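Local coordinates for aminotransferase (Streptomyces pactum, PDB 4ZM4), which belongs to the class-III aminotransferases, enzymes of the aspartate aminotransferase-like fold type I that use pyridoxal-5'-phosphate as cofactor and have pocket residues contributed by two subunits, at residues Y344-V349 and I362-T367; G48-R53 and T425-D430; E203-D208 and R238-R243; L193-P198 and P219-A224. The protein carries 1 engineered substitution. One frame throughout, in Å; residues are numbered along the deposited sequence.

Contact 1. Residues Y344-V349 and I362-T367; sequences YMEDTV and INRVGT
Glu346 and Arg364 form a salt bridge that ties helix 334-355 to strand 360-365, an outer strand of a small three-stranded antiparallel sheet. It is an alpha/beta layer contact: the helix and strand segments run antiparallel at 170°, their axes 10.0 Å apart. Arg364 can be followed from base to tip. Its CB is already within 4.0 Å of Glu346 OE1, and CD passes the same oxygen at 3.8 Å. Up to CG and CD the chain is extended; the bend at chi3 (66°) then brings NE to the carboxylate, the side chains crossing at a slant. NE donates to Glu346 OE1 at 2.8 Å with a fairly straight N-H...O angle of 162°. The carboxylate receives it on its anti side, somewhat out of plane, whereas OE1 lies close to the guanidinium plane. A weak second bond, Arg364 NH2 to Glu346 OE1 at 3.4 Å, falls on the same oxygen. NH2 also has a salt-bridge partner in Glu339, about two turns upstream, and Glu346 OE2 pairs with Arg350, so the pair belongs to a small network of salt bridges. Arg364 NH1 donates to Gly366 O at 2.9 Å, which holds the guanidinium against its own loop and limits its rotation. Toward Ile362 the contact becomes apolar: Met369 of strand 368-373 adjoins both Glu346 and Ile362, and Val349 CG1 meets Ile362 CD1 at 3.8 Å.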
loop_
_atom_site.group_PDB
_atom_site.type_symbol
_atom_site.label_atom_id
_atom_site.label_comp_id
_atom_site.label_asym_id
_atom_site.label_seq_id
_atom_site.Cartn_x
_atom_site.Cartn_y
_atom_site.Cartn_z
ATOM N N TYR B 344 16.753 -29.041 8.997
ATOM C CA TYR B 344 16.027 -30.298 8.933
ATOM C C TYR B 344 15.232 -30.409 7.630
ATOM O O TYR B 344 15.135 -31.498 7.062
ATOM C CB TYR B 344 15.129 -30.486 10.157
ATOM C CG TYR B 344 14.567 -31.900 10.273
ATOM C CD1 TYR B 344 15.416 -32.999 10.421
ATOM C CD2 TYR B 344 13.199 -32.129 10.244
ATOM C CE1 TYR B 344 14.919 -34.288 10.523
ATOM C CE2 TYR B 344 12.690 -33.400 10.369
ATOM C CZ TYR B 344 13.555 -34.481 10.511
ATOM O OH TYR B 344 13.044 -35.754 10.637
ATOM N N MET B 345 14.641 -29.308 7.167
ATOM C CA MET B 345 13.883 -29.358 5.910
ATOM C C MET B 345 14.867 -29.603 4.792
ATOM O O MET B 345 14.632 -30.456 3.948
ATOM C CB MET B 345 13.081 -28.077 5.650
ATOM C CG MET B 345 12.317 -28.094 4.314
ATOM S SD MET B 345 10.882 -29.218 4.286
ATOM C CE MET B 345 9.669 -28.156 5.074
ATOM N N GLU B 346 15.970 -28.853 4.792
ATOM C CA GLU B 346 16.992 -29.034 3.779
ATOM C C GLU B 346 17.477 -30.487 3.726
ATOM O O GLU B 346 17.465 -31.086 2.652
ATOM C CB GLU B 346 18.177 -28.097 4.000
ATOM C CG GLU B 346 19.307 -28.322 3.000
ATOM C CD GLU B 346 20.467 -27.358 3.152
ATOM O OE1 GLU B 346 20.472 -26.503 4.081
ATOM O OE2 GLU B 346 21.372 -27.433 2.301
ATOM N N ASP B 347 17.871 -31.064 4.869
ATOM C CA ASP B 347 18.397 -32.441 4.886
ATOM C C ASP B 347 17.357 -33.453 4.380
ATOM O O ASP B 347 17.659 -34.326 3.559
ATOM C CB ASP B 347 18.893 -32.854 6.290
ATOM C CG ASP B 347 20.073 -31.995 6.797
ATOM O OD1 ASP B 347 20.800 -31.372 5.977
ATOM O OD2 ASP B 347 20.268 -31.944 8.032
ATOM N N THR B 348 16.124 -33.296 4.842
ATOM C CA THR B 348 15.018 -34.189 4.472
ATOM C C THR B 348 14.723 -34.169 2.988
ATOM O O THR B 348 14.623 -35.214 2.354
ATOM C CB THR B 348 13.742 -33.774 5.213
ATOM O OG1 THR B 348 13.985 -33.837 6.621
ATOM C CG2 THR B 348 12.606 -34.703 4.865
ATOM N N VAL B 349 14.634 -32.971 2.421
ATOM C CA VAL B 349 14.341 -32.816 0.999
ATOM C C VAL B 349 15.488 -33.315 0.133
ATOM O O VAL B 349 15.242 -33.991 -0.857
ATOM C CB VAL B 349 13.969 -31.365 0.671
ATOM C CG1 VAL B 349 13.865 -31.127 -0.816
ATOM C CG2 VAL B 349 12.654 -31.011 1.356
ATOM N N ILE B 362 19.236 -26.707 -4.177
ATOM C CA ILE B 362 18.606 -26.179 -2.952
ATOM C C ILE B 362 19.524 -25.133 -2.344
ATOM O O ILE B 362 20.682 -25.432 -2.063
ATOM C CB ILE B 362 18.389 -27.292 -1.905
ATOM C CG1 ILE B 362 17.427 -28.352 -2.432
ATOM C CG2 ILE B 362 17.839 -26.710 -0.602
ATOM C CD1 ILE B 362 17.253 -29.561 -1.518
ATOM N N ASN B 363 19.054 -23.897 -2.239
ATOM C CA ASN B 363 19.782 -22.852 -1.520
ATOM C C ASN B 363 18.989 -22.485 -0.265
ATOM O O ASN B 363 17.781 -22.455 -0.299
ATOM C CB ASN B 363 19.982 -21.586 -2.369
ATOM C CG ASN B 363 21.002 -21.756 -3.498
ATOM O OD1 ASN B 363 20.781 -21.261 -4.616
ATOM N ND2 ASN B 363 22.138 -22.374 -3.209
ATOM N N ARG B 364 19.676 -22.219 0.829
ATOM C CA ARG B 364 18.999 -21.866 2.034
ATOM C C ARG B 364 19.731 -20.784 2.838
ATOM O O ARG B 364 20.949 -20.787 2.947
ATOM C CB ARG B 364 18.802 -23.113 2.896
ATOM C CG ARG B 364 17.913 -22.874 4.124
ATOM C CD ARG B 364 17.634 -24.171 4.882
ATOM N NE ARG B 364 18.844 -24.722 5.492
ATOM C CZ ARG B 364 19.411 -24.272 6.610
ATOM N NH1 ARG B 364 18.898 -23.242 7.271
ATOM N NH2 ARG B 364 20.511 -24.869 7.078
ATOM N N VAL B 365 18.970 -19.845 3.388
ATOM C CA VAL B 365 19.483 -18.909 4.354
ATOM C C VAL B 365 18.408 -18.848 5.444
ATOM O O VAL B 365 17.367 -18.159 5.284
ATOM C CB VAL B 365 19.754 -17.509 3.751
ATOM C CG1 VAL B 365 20.361 -16.598 4.800
ATOM C CG2 VAL B 365 20.679 -17.584 2.544
ATOM N N GLY B 366 18.650 -19.614 6.516
ATOM C CA GLY B 366 17.737 -19.754 7.598
ATOM C C GLY B 366 16.502 -20.474 7.114
ATOM O O GLY B 366 16.585 -21.569 6.581
ATOM N N THR B 367 15.348 -19.827 7.276
ATOM C CA THR B 367 14.075 -20.391 6.867
ATOM C C THR B 367 13.656 -19.937 5.463
ATOM O O THR B 367 12.534 -20.200 5.022
ATOM C CB THR B 367 12.988 -20.011 7.898
ATOM O OG1 THR B 367 13.085 -18.620 8.246
ATOM C CG2 THR B 367 13.159 -20.838 9.139
#

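Contact 2. Residues G48-R53 and T425-D430; sequences GGCLLR and TAHTRD
Cys50 lies over one face of the His427 imidazole, at the tip of the beta-hairpin formed by strands 44-48 and 51-54. Its CB is 3.7 Å from the centroid of the His427 ring and 21° off the normal, a CH-pi contact displaced toward the NE2-CE1 side. With chi1 at 63°, Cys50 SG sits between the backbone N and the carbonyl carbon, which also puts the sulfur over the same face, though farther from it. Beside this pair, Ala426 CB packs on the turn itself, 3.8 Å from Gly49 C. Ala426 and His427 precede helix 429-444, with Thr428 at its N-cap. One shell out, the hairpin is closed by a type II' turn in which Gly48 N bonds to Leu51 O at 3.0 Å, with Leu51 N to Gly48 O as the reciprocal bond; Gly49 has the positive phi of its first corner. The imidazole is held at both nitrogens, which should fix its rotation: ND1 is bonded to Ser424 OG, and NE2 to the backbone oxygen of Asp62.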
loop_
_atom_site.group_PDB
_atom_site.type_symbol
_atom_site.label_atom_id
_atom_site.label_comp_id
_atom_site.label_asym_id
_atom_site.label_seq_id
_atom_site.Cartn_x
_atom_site.Cartn_y
_atom_site.Cartn_z
ATOM N N GLY B 48 -4.425 -21.775 9.560
ATOM C CA GLY B 48 -3.829 -21.703 10.910
ATOM C C GLY B 48 -2.569 -22.536 10.989
ATOM O O GLY B 48 -2.524 -23.641 10.470
ATOM N N GLY B 49 -1.544 -22.037 11.666
ATOM C CA GLY B 49 -0.280 -22.771 11.765
ATOM C C GLY B 49 0.360 -22.750 10.387
ATOM O O GLY B 49 0.550 -21.690 9.827
ATOM N N CYS B 50 0.690 -23.918 9.849
ATOM C CA CYS B 50 1.165 -24.038 8.499
ATOM C C CYS B 50 0.156 -24.779 7.657
ATOM O O CYS B 50 0.518 -25.353 6.631
ATOM C CB CYS B 50 2.505 -24.764 8.466
ATOM S SG CYS B 50 2.467 -26.467 9.067
ATOM N N LEU B 51 -1.111 -24.757 8.069
ATOM C CA LEU B 51 -2.145 -25.531 7.395
ATOM C C LEU B 51 -3.203 -24.631 6.748
ATOM O O LEU B 51 -3.716 -23.716 7.386
ATOM C CB LEU B 51 -2.842 -26.465 8.372
ATOM C CG LEU B 51 -2.037 -27.630 8.963
ATOM C CD1 LEU B 51 -2.921 -28.424 9.911
ATOM C CD2 LEU B 51 -1.495 -28.540 7.875
ATOM N N LEU B 52 -3.503 -24.899 5.479
ATOM C CA LEU B 52 -4.629 -24.275 4.794
ATOM C C LEU B 52 -5.812 -25.221 4.842
ATOM O O LEU B 52 -5.630 -26.447 4.787
ATOM C CB LEU B 52 -4.304 -24.021 3.325
ATOM C CG LEU B 52 -3.093 -23.162 3.008
ATOM C CD1 LEU B 52 -2.810 -23.237 1.517
ATOM C CD2 LEU B 52 -3.318 -21.732 3.447
ATOM N N ARG B 53 -7.021 -24.668 4.900
ATOM C CA ARG B 53 -8.157 -25.472 4.505
ATOM C C ARG B 53 -8.862 -24.897 3.300
ATOM O O ARG B 53 -9.242 -23.744 3.275
ATOM C CB ARG B 53 -9.094 -26.011 5.576
ATOM C CG ARG B 53 -9.862 -25.073 6.444
ATOM C CD ARG B 53 -11.342 -25.586 6.581
ATOM N NE ARG B 53 -12.140 -24.720 7.426
ATOM C CZ ARG B 53 -13.373 -25.012 7.834
ATOM N NH1 ARG B 53 -13.950 -26.177 7.526
ATOM N NH2 ARG B 53 -14.019 -24.130 8.571
ATOM N N THR B 425 7.896 -21.391 12.469
ATOM C CA THR B 425 8.053 -22.220 13.675
ATOM C C THR B 425 6.967 -23.257 13.724
ATOM O O THR B 425 7.074 -24.228 14.482
ATOM C CB THR B 425 8.010 -21.377 14.959
ATOM O OG1 THR B 425 6.795 -20.644 14.988
ATOM C CG2 THR B 425 9.179 -20.395 14.996
ATOM N N ALA B 426 5.928 -23.089 12.907
ATOM C CA ALA B 426 4.860 -24.100 12.816
ATOM C C ALA B 426 5.244 -25.289 11.945
ATOM O O ALA B 426 4.542 -26.310 11.942
ATOM C CB ALA B 426 3.577 -23.488 12.297
ATOM N N HIS B 427 6.339 -25.169 11.204
ATOM C CA HIS B 427 6.871 -26.304 10.442
ATOM C C HIS B 427 7.775 -27.153 11.360
ATOM O O HIS B 427 8.988 -27.075 11.298
ATOM C CB HIS B 427 7.632 -25.836 9.227
ATOM C CG HIS B 427 6.754 -25.236 8.172
ATOM N ND1 HIS B 427 6.402 -23.906 8.164
ATOM C CD2 HIS B 427 6.168 -25.786 7.084
ATOM C CE1 HIS B 427 5.633 -23.663 7.118
ATOM N NE2 HIS B 427 5.465 -24.787 6.457
ATOM N N THR B 428 7.130 -27.927 12.235
ATOM C CA THR B 428 7.799 -28.781 13.240
ATOM C C THR B 428 8.420 -29.972 12.530
ATOM O O THR B 428 8.239 -30.137 11.326
ATOM C CB THR B 428 6.776 -29.334 14.246
ATOM O OG1 THR B 428 5.840 -30.140 13.544
ATOM C CG2 THR B 428 6.015 -28.219 14.954
ATOM N N ARG B 429 9.145 -30.798 13.267
ATOM C CA ARG B 429 9.689 -32.041 12.695
ATOM C C ARG B 429 8.609 -32.936 12.086
ATOM O O ARG B 429 8.811 -33.479 11.003
ATOM C CB ARG B 429 10.494 -32.858 13.722
ATOM C CG ARG B 429 12.005 -32.608 13.686
ATOM C CD ARG B 429 12.510 -31.784 14.867
ATOM N NE ARG B 429 13.774 -31.113 14.569
ATOM C CZ ARG B 429 13.915 -29.832 14.218
ATOM N NH1 ARG B 429 12.862 -29.010 14.104
ATOM N NH2 ARG B 429 15.139 -29.368 13.984
ATOM N N ASP B 430 7.483 -33.103 12.765
ATOM C CA ASP B 430 6.464 -34.022 12.264
ATOM C C ASP B 430 5.916 -33.515 10.925
ATOM O O ASP B 430 5.710 -34.306 10.006
ATOM C CB ASP B 430 5.302 -34.220 13.256
ATOM C CG ASP B 430 5.717 -34.965 14.552
ATOM O OD1 ASP B 430 4.942 -34.898 15.531
ATOM O OD2 ASP B 430 6.770 -35.654 14.588
#

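Contact 3. Residues E203-D208 and R238-R243; sequences ELFARD and RELTGR
The Phe205 ring presents one face to Leu240, whose CB stands over the ring centre, 3.9 Å from the Phe205 centroid and 13° off the normal: a CH-pi contact. The contact joins helices 198-208 and 233-244 of the alpha/beta core, each a connection between strands of the seven-stranded sheet. That both pack on the same layer follows from Phe205 and Thr241 each touching Val215 of strand 212-217. Two further flat groups lie against aliphatic atoms of their own helices, Arg207 with one guanidinium face over Leu204 CA and Glu203 CD at its edge, and Arg243 with one face over Leu240 CD2.

The two helices meet closely at Phe205, since its ring rests on the backbone as well as on side chains: Phe205 CE2 is 3.8 Å from Leu240 O. Leu240 CD1 lies on the same face as CB, beyond the CD1 edge of the ring, 4.1 Å from Phe205 CD1. No hydrogen bond crosses between the segments. On Thr241, chi1 of 59° puts the hydroxyl in the position that faces back to its own helix, where OG1 bonds to Leu237 O, and so the methyl is what meets the phenyl ring: Thr241 CG2 comes obliquely to within 3.9 Å of Phe205 CZ.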
loop_
_atom_site.group_PDB
_atom_site.type_symbol
_atom_site.label_atom_id
_atom_site.label_comp_id
_atom_site.label_asym_id
_atom_site.label_seq_id
_atom_site.Cartn_x
_atom_site.Cartn_y
_atom_site.Cartn_z
ATOM N N GLU B 203 33.380 -1.534 -12.789
ATOM C CA GLU B 203 33.449 -0.783 -14.043
ATOM C C GLU B 203 32.369 0.294 -14.072
ATOM O O GLU B 203 32.642 1.476 -14.369
ATOM C CB GLU B 203 33.337 -1.691 -15.256
ATOM C CG GLU B 203 34.017 -1.082 -16.474
ATOM C CD GLU B 203 33.431 -1.545 -17.795
ATOM O OE1 GLU B 203 33.430 -0.745 -18.763
ATOM O OE2 GLU B 203 33.002 -2.718 -17.869
ATOM N N LEU B 204 31.163 -0.094 -13.655
ATOM C CA LEU B 204 30.071 0.865 -13.556
ATOM C C LEU B 204 30.496 2.079 -12.718
ATOM O O LEU B 204 30.414 3.208 -13.180
ATOM C CB LEU B 204 28.819 0.235 -12.937
ATOM C CG LEU B 204 27.666 1.230 -12.743
ATOM C CD1 LEU B 204 27.217 1.837 -14.059
ATOM C CD2 LEU B 204 26.500 0.530 -12.081
ATOM N N PHE B 205 30.949 1.832 -11.491
ATOM C CA PHE B 205 31.339 2.923 -10.578
ATOM C C PHE B 205 32.505 3.739 -11.067
ATOM O O PHE B 205 32.570 4.935 -10.817
ATOM C CB PHE B 205 31.535 2.399 -9.140
ATOM C CG PHE B 205 30.249 2.413 -8.331
ATOM C CD1 PHE B 205 29.316 1.381 -8.461
ATOM C CD2 PHE B 205 29.949 3.479 -7.476
ATOM C CE1 PHE B 205 28.152 1.390 -7.744
ATOM C CE2 PHE B 205 28.772 3.488 -6.756
ATOM C CZ PHE B 205 27.884 2.438 -6.884
ATOM N N ALA B 206 33.447 3.106 -11.749
ATOM C CA ALA B 206 34.602 3.840 -12.327
ATOM C C ALA B 206 34.116 4.854 -13.356
ATOM O O ALA B 206 34.619 5.960 -13.433
ATOM C CB ALA B 206 35.614 2.874 -12.942
ATOM N N ARG B 207 33.076 4.488 -14.091
ATOM C CA ARG B 207 32.527 5.364 -15.138
ATOM C C ARG B 207 31.524 6.380 -14.606
ATOM O O ARG B 207 31.513 7.513 -15.048
ATOM C CB ARG B 207 31.821 4.525 -16.184
ATOM C CG ARG B 207 32.717 3.785 -17.163
ATOM C CD ARG B 207 32.052 2.508 -17.732
ATOM N NE ARG B 207 30.572 2.512 -17.620
ATOM C CZ ARG B 207 29.814 1.424 -17.473
ATOM N NH1 ARG B 207 30.351 0.191 -17.429
ATOM N NH2 ARG B 207 28.506 1.562 -17.364
ATOM N N ASP B 208 30.676 5.948 -13.683
ATOM C CA ASP B 208 29.477 6.704 -13.310
ATOM C C ASP B 208 29.213 6.856 -11.798
ATOM O O ASP B 208 28.163 7.339 -11.403
ATOM C CB ASP B 208 28.271 6.062 -13.981
ATOM C CG ASP B 208 28.251 6.262 -15.506
ATOM O OD1 ASP B 208 28.610 7.358 -16.024
ATOM O OD2 ASP B 208 27.896 5.275 -16.185
ATOM N N ARG B 238 29.180 -1.588 -0.363
ATOM C CA ARG B 238 29.309 -0.563 0.686
ATOM C C ARG B 238 30.514 0.355 0.435
ATOM O O ARG B 238 30.472 1.560 0.725
ATOM C CB ARG B 238 29.426 -1.245 2.085
ATOM C CG ARG B 238 29.744 -0.320 3.268
ATOM C CD ARG B 238 28.627 0.650 3.599
ATOM N NE ARG B 238 28.413 1.704 2.611
ATOM C CZ ARG B 238 27.457 2.642 2.679
ATOM N NH1 ARG B 238 26.620 2.714 3.729
ATOM N NH2 ARG B 238 27.343 3.531 1.701
ATOM N N GLU B 239 31.612 -0.213 -0.058
ATOM C CA GLU B 239 32.801 0.596 -0.274
ATOM C C GLU B 239 32.608 1.545 -1.458
ATOM O O GLU B 239 32.943 2.706 -1.372
ATOM C CB GLU B 239 34.013 -0.303 -0.501
ATOM C CG GLU B 239 35.357 0.401 -0.380
ATOM C CD GLU B 239 36.509 -0.540 -0.699
ATOM O OE1 GLU B 239 36.592 -1.607 -0.053
ATOM O OE2 GLU B 239 37.341 -0.219 -1.561
ATOM N N LEU B 240 32.092 1.012 -2.567
ATOM C CA LEU B 240 31.945 1.790 -3.786
ATOM C C LEU B 240 30.926 2.884 -3.576
ATOM O O LEU B 240 31.207 4.040 -3.858
ATOM C CB LEU B 240 31.554 0.901 -4.980
ATOM C CG LEU B 240 32.625 -0.079 -5.466
ATOM C CD1 LEU B 240 32.074 -1.020 -6.523
ATOM C CD2 LEU B 240 33.847 0.624 -6.020
ATOM N N THR B 241 29.769 2.532 -3.017
ATOM C CA THR B 241 28.759 3.523 -2.726
ATOM C C THR B 241 29.267 4.619 -1.764
ATOM O O THR B 241 29.034 5.798 -2.009
ATOM C CB THR B 241 27.474 2.907 -2.164
ATOM O OG1 THR B 241 27.731 2.175 -0.953
ATOM C CG2 THR B 241 26.807 1.996 -3.194
ATOM N N GLY B 242 29.979 4.233 -0.704
ATOM C CA GLY B 242 30.513 5.199 0.271
ATOM C C GLY B 242 31.540 6.151 -0.327
ATOM O O GLY B 242 31.503 7.351 -0.124
ATOM N N ARG B 243 32.427 5.584 -1.122
ATOM C CA ARG B 243 33.442 6.331 -1.829
ATOM C C ARG B 243 32.839 7.328 -2.808
ATOM O O ARG B 243 33.388 8.425 -2.992
ATOM C CB ARG B 243 34.292 5.326 -2.602
ATOM C CG ARG B 243 35.554 5.860 -3.236
ATOM C CD ARG B 243 36.536 4.709 -3.493
ATOM N NE ARG B 243 36.510 4.194 -4.872
ATOM C CZ ARG B 243 37.069 3.040 -5.254
ATOM N NH1 ARG B 243 37.700 2.249 -4.377
ATOM N NH2 ARG B 243 37.008 2.668 -6.526
#

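Contact 4. Residues L193-P198 and P219-A224; sequences LGWNDP and PVLANA. With P3B ((3E,4R,5R)-4,5-dihydroxy-3-{[(Z)-{3-hydroxy-2-methyl-5-[(phosphonooxy)methyl]pyridin-4(1H)-ylidene}methyl]imino}cyclohex-1-ene-1-carboxylic acid), chain H.
Trp195 and Leu221 pass each other in opposite directions, the indole NE1 3.7 Å from Leu221 CB and CD1 4.0 Å from Leu221 CD2. Both side chains have CG anti to the backbone N (chi1 -176° for Trp195, 171° for Leu221), which extends them toward each other from the loops after strands 190-193 and 212-217. The six-membered part of the indole meets the chain edge-on: Trp195 CZ2 is 3.6 Å from Pro219 O, close to the ring plane. NE1 is spent on Ile227 O, His149 stacks edge-to-face on the ring, and Asn196 ND2 lies over one face.

Beyond Leu221 the loop delivers Asn223 to P3B. Its carboxamide uses both ends: OD1 accepts from P3B OAG at 2.6 Å and more weakly from OAE, while ND2 donates to P3B OAE at 2.8 Å (N-H...O 158°). Glu218 OE2, a second partner of ND2, probably helps fix the amide's turn. The chemistry is therefore divided: largely apolar packing between the loops, and an amide offering the ligand both donor and acceptor.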
loop_
_atom_site.group_PDB
_atom_site.type_symbol
_atom_site.label_atom_id
_atom_site.label_comp_id
_atom_site.label_asym_id
_atom_site.label_seq_id
_atom_site.Cartn_x
_atom_site.Cartn_y
_atom_site.Cartn_z
ATOM N N LEU B 193 22.737 -4.396 -13.446
ATOM C CA LEU B 193 23.843 -5.320 -13.583
ATOM C C LEU B 193 23.423 -6.713 -13.122
ATOM O O LEU B 193 22.419 -6.880 -12.474
ATOM C CB LEU B 193 24.985 -4.926 -12.634
ATOM C CG LEU B 193 25.508 -3.508 -12.610
ATOM C CD1 LEU B 193 26.477 -3.381 -11.462
ATOM C CD2 LEU B 193 26.187 -3.197 -13.939
ATOM N N GLY B 194 24.259 -7.704 -13.398
ATOM C CA GLY B 194 24.093 -9.039 -12.870
ATOM C C GLY B 194 24.512 -9.104 -11.400
ATOM O O GLY B 194 25.500 -8.477 -10.992
ATOM N N TRP B 195 23.770 -9.889 -10.635
ATOM C CA TRP B 195 24.032 -10.144 -9.232
ATOM C C TRP B 195 25.387 -10.832 -9.094
ATOM O O TRP B 195 25.742 -11.624 -9.950
ATOM C CB TRP B 195 22.937 -11.055 -8.713
ATOM C CG TRP B 195 22.927 -11.396 -7.219
ATOM C CD1 TRP B 195 22.637 -12.603 -6.680
ATOM C CD2 TRP B 195 23.132 -10.510 -6.101
ATOM N NE1 TRP B 195 22.652 -12.533 -5.324
ATOM C CE2 TRP B 195 22.960 -11.267 -4.941
ATOM C CE3 TRP B 195 23.454 -9.163 -5.985
ATOM C CZ2 TRP B 195 23.083 -10.741 -3.684
ATOM C CZ3 TRP B 195 23.602 -8.634 -4.721
ATOM C CH2 TRP B 195 23.435 -9.428 -3.584
ATOM N N ASN B 196 26.141 -10.478 -8.059
ATOM C CA ASN B 196 27.426 -11.065 -7.746
ATOM C C ASN B 196 28.446 -10.985 -8.872
ATOM O O ASN B 196 29.202 -11.921 -9.103
ATOM C CB ASN B 196 27.238 -12.506 -7.282
ATOM C CG ASN B 196 26.591 -12.596 -5.901
ATOM O OD1 ASN B 196 26.899 -11.807 -5.014
ATOM N ND2 ASN B 196 25.711 -13.556 -5.716
ATOM N N ASP B 197 28.469 -9.860 -9.590
ATOM C CA ASP B 197 29.464 -9.613 -10.673
ATOM C C ASP B 197 30.327 -8.412 -10.300
ATOM O O ASP B 197 30.046 -7.301 -10.735
ATOM C CB ASP B 197 28.746 -9.359 -12.001
ATOM C CG ASP B 197 29.705 -9.285 -13.172
ATOM O OD1 ASP B 197 30.925 -9.126 -12.960
ATOM O OD2 ASP B 197 29.245 -9.408 -14.316
ATOM N N PRO B 198 31.382 -8.621 -9.474
ATOM C CA PRO B 198 32.194 -7.484 -8.984
ATOM C C PRO B 198 32.911 -6.658 -10.066
ATOM O O PRO B 198 33.005 -5.443 -9.950
ATOM C CB PRO B 198 33.188 -8.128 -8.016
ATOM C CG PRO B 198 33.100 -9.589 -8.218
ATOM C CD PRO B 198 31.850 -9.918 -8.955
ATOM N N PRO B 219 19.741 -7.947 -0.245
ATOM C CA PRO B 219 21.064 -8.405 0.222
ATOM C C PRO B 219 21.221 -9.919 0.068
ATOM O O PRO B 219 22.313 -10.390 -0.211
ATOM C CB PRO B 219 21.107 -7.969 1.693
ATOM C CG PRO B 219 19.990 -7.020 1.867
ATOM C CD PRO B 219 18.970 -7.303 0.831
ATOM N N VAL B 220 20.160 -10.659 0.296
ATOM C CA VAL B 220 20.051 -12.030 -0.206
ATOM C C VAL B 220 18.977 -11.983 -1.282
ATOM O O VAL B 220 17.877 -11.496 -1.038
ATOM C CB VAL B 220 19.562 -13.014 0.853
ATOM C CG1 VAL B 220 19.332 -14.388 0.235
ATOM C CG2 VAL B 220 20.550 -13.125 1.977
ATOM N N LEU B 221 19.293 -12.432 -2.486
ATOM C CA LEU B 221 18.316 -12.437 -3.571
ATOM C C LEU B 221 17.306 -13.539 -3.269
ATOM O O LEU B 221 17.644 -14.719 -3.380
ATOM C CB LEU B 221 18.983 -12.682 -4.927
ATOM C CG LEU B 221 18.026 -12.925 -6.119
ATOM C CD1 LEU B 221 16.997 -11.819 -6.228
ATOM C CD2 LEU B 221 18.775 -13.063 -7.433
ATOM N N ALA B 222 16.076 -13.167 -2.907
ATOM C CA ALA B 222 15.030 -14.169 -2.569
ATOM C C ALA B 222 13.945 -14.372 -3.647
ATOM O O ALA B 222 13.419 -15.475 -3.761
ATOM C CB ALA B 222 14.395 -13.827 -1.254
ATOM N N ASN B 223 13.659 -13.357 -4.477
ATOM C CA ASN B 223 12.652 -13.466 -5.547
ATOM C C ASN B 223 13.153 -14.116 -6.857
ATOM O O ASN B 223 12.551 -13.964 -7.929
ATOM C CB ASN B 223 12.094 -12.077 -5.889
ATOM C CG ASN B 223 11.309 -11.453 -4.768
ATOM O OD1 ASN B 223 10.121 -11.738 -4.572
ATOM N ND2 ASN B 223 11.925 -10.542 -4.075
ATOM N N ALA B 224 14.260 -14.838 -6.790
ATOM C CA ALA B 224 14.791 -15.538 -7.965
ATOM C C ALA B 224 15.822 -16.542 -7.473
ATOM O O ALA B 224 17.038 -16.390 -7.708
ATOM C CB ALA B 224 15.426 -14.553 -8.948
HETATM O OAH P3B H . 4.549 -4.183 -2.805
HETATM P PBA P3B H . 4.813 -5.348 -1.764
HETATM O OAI P3B H . 4.239 -6.559 -2.437
HETATM O OAC P3B H . 4.147 -5.128 -0.415
HETATM O OAQ P3B H . 6.484 -5.398 -1.736
HETATM C CAM P3B H . 7.300 -5.230 -2.940
HETATM C CAV P3B H . 8.484 -5.887 -2.710
HETATM C CAL P3B H . 9.587 -5.110 -2.389
HETATM N NAP P3B H . 10.785 -5.753 -2.105
HETATM C CAU P3B H . 10.881 -7.125 -2.125
HETATM C CAA P3B H . 12.073 -7.752 -1.876
HETATM C CAW P3B H . 9.837 -7.863 -2.467
HETATM O OAE P3B H . 9.998 -9.206 -2.471
HETATM C CAX P3B H . 8.587 -7.306 -2.741
HETATM C CAJ P3B H . 7.475 -8.140 -3.115
HETATM N NAO P3B H . 7.632 -9.482 -3.372
HETATM C CAT P3B H . 6.609 -10.264 -3.843
HETATM C CAK P3B H . 5.343 -9.796 -4.294
HETATM C CAS P3B H . 4.357 -10.609 -4.841
HETATM C CAR P3B H . 3.096 -10.109 -5.218
HETATM O OAD P3B H . 2.178 -10.848 -5.609
HETATM O OAB P3B H . 2.855 -8.928 -5.263
HETATM C CAN P3B H . 4.441 -11.945 -4.775
HETATM C CAY P3B H . 5.704 -12.590 -4.183
HETATM O OAF P3B H . 5.929 -13.702 -5.071
HETATM C CAZ P3B H . 6.964 -11.646 -4.025
HETATM O OAG P3B H . 8.011 -12.091 -3.085
#

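Along the chain, contacts 4 and 3 interleave: 193-198, 203-208, 219-224 and 238-243 alternate around strand 212-217 of the seven-stranded sheet. Their centres are about 17 Å apart and Leu204 CD2 meets Leu193 CD1 at 4.0 Å. Contact 1 follows on helix 334-355 and its three-stranded sheet. Contact 2 encloses the other three in sequence, bringing the turn of the 44-54 hairpin against the start of helix 429-444. Contacts 1 and 2 touch through Tyr344 and Arg429, with centres about 16 Å apart. Contacts 2 and 3 lie farthest apart, about 45 Å between centres, on opposite sides of the chain's centre. Contact 4 also holds Asn223 of the P3B pocket, and Val220 of the same loop touches Val365 at the end of the small sheet's outer strand.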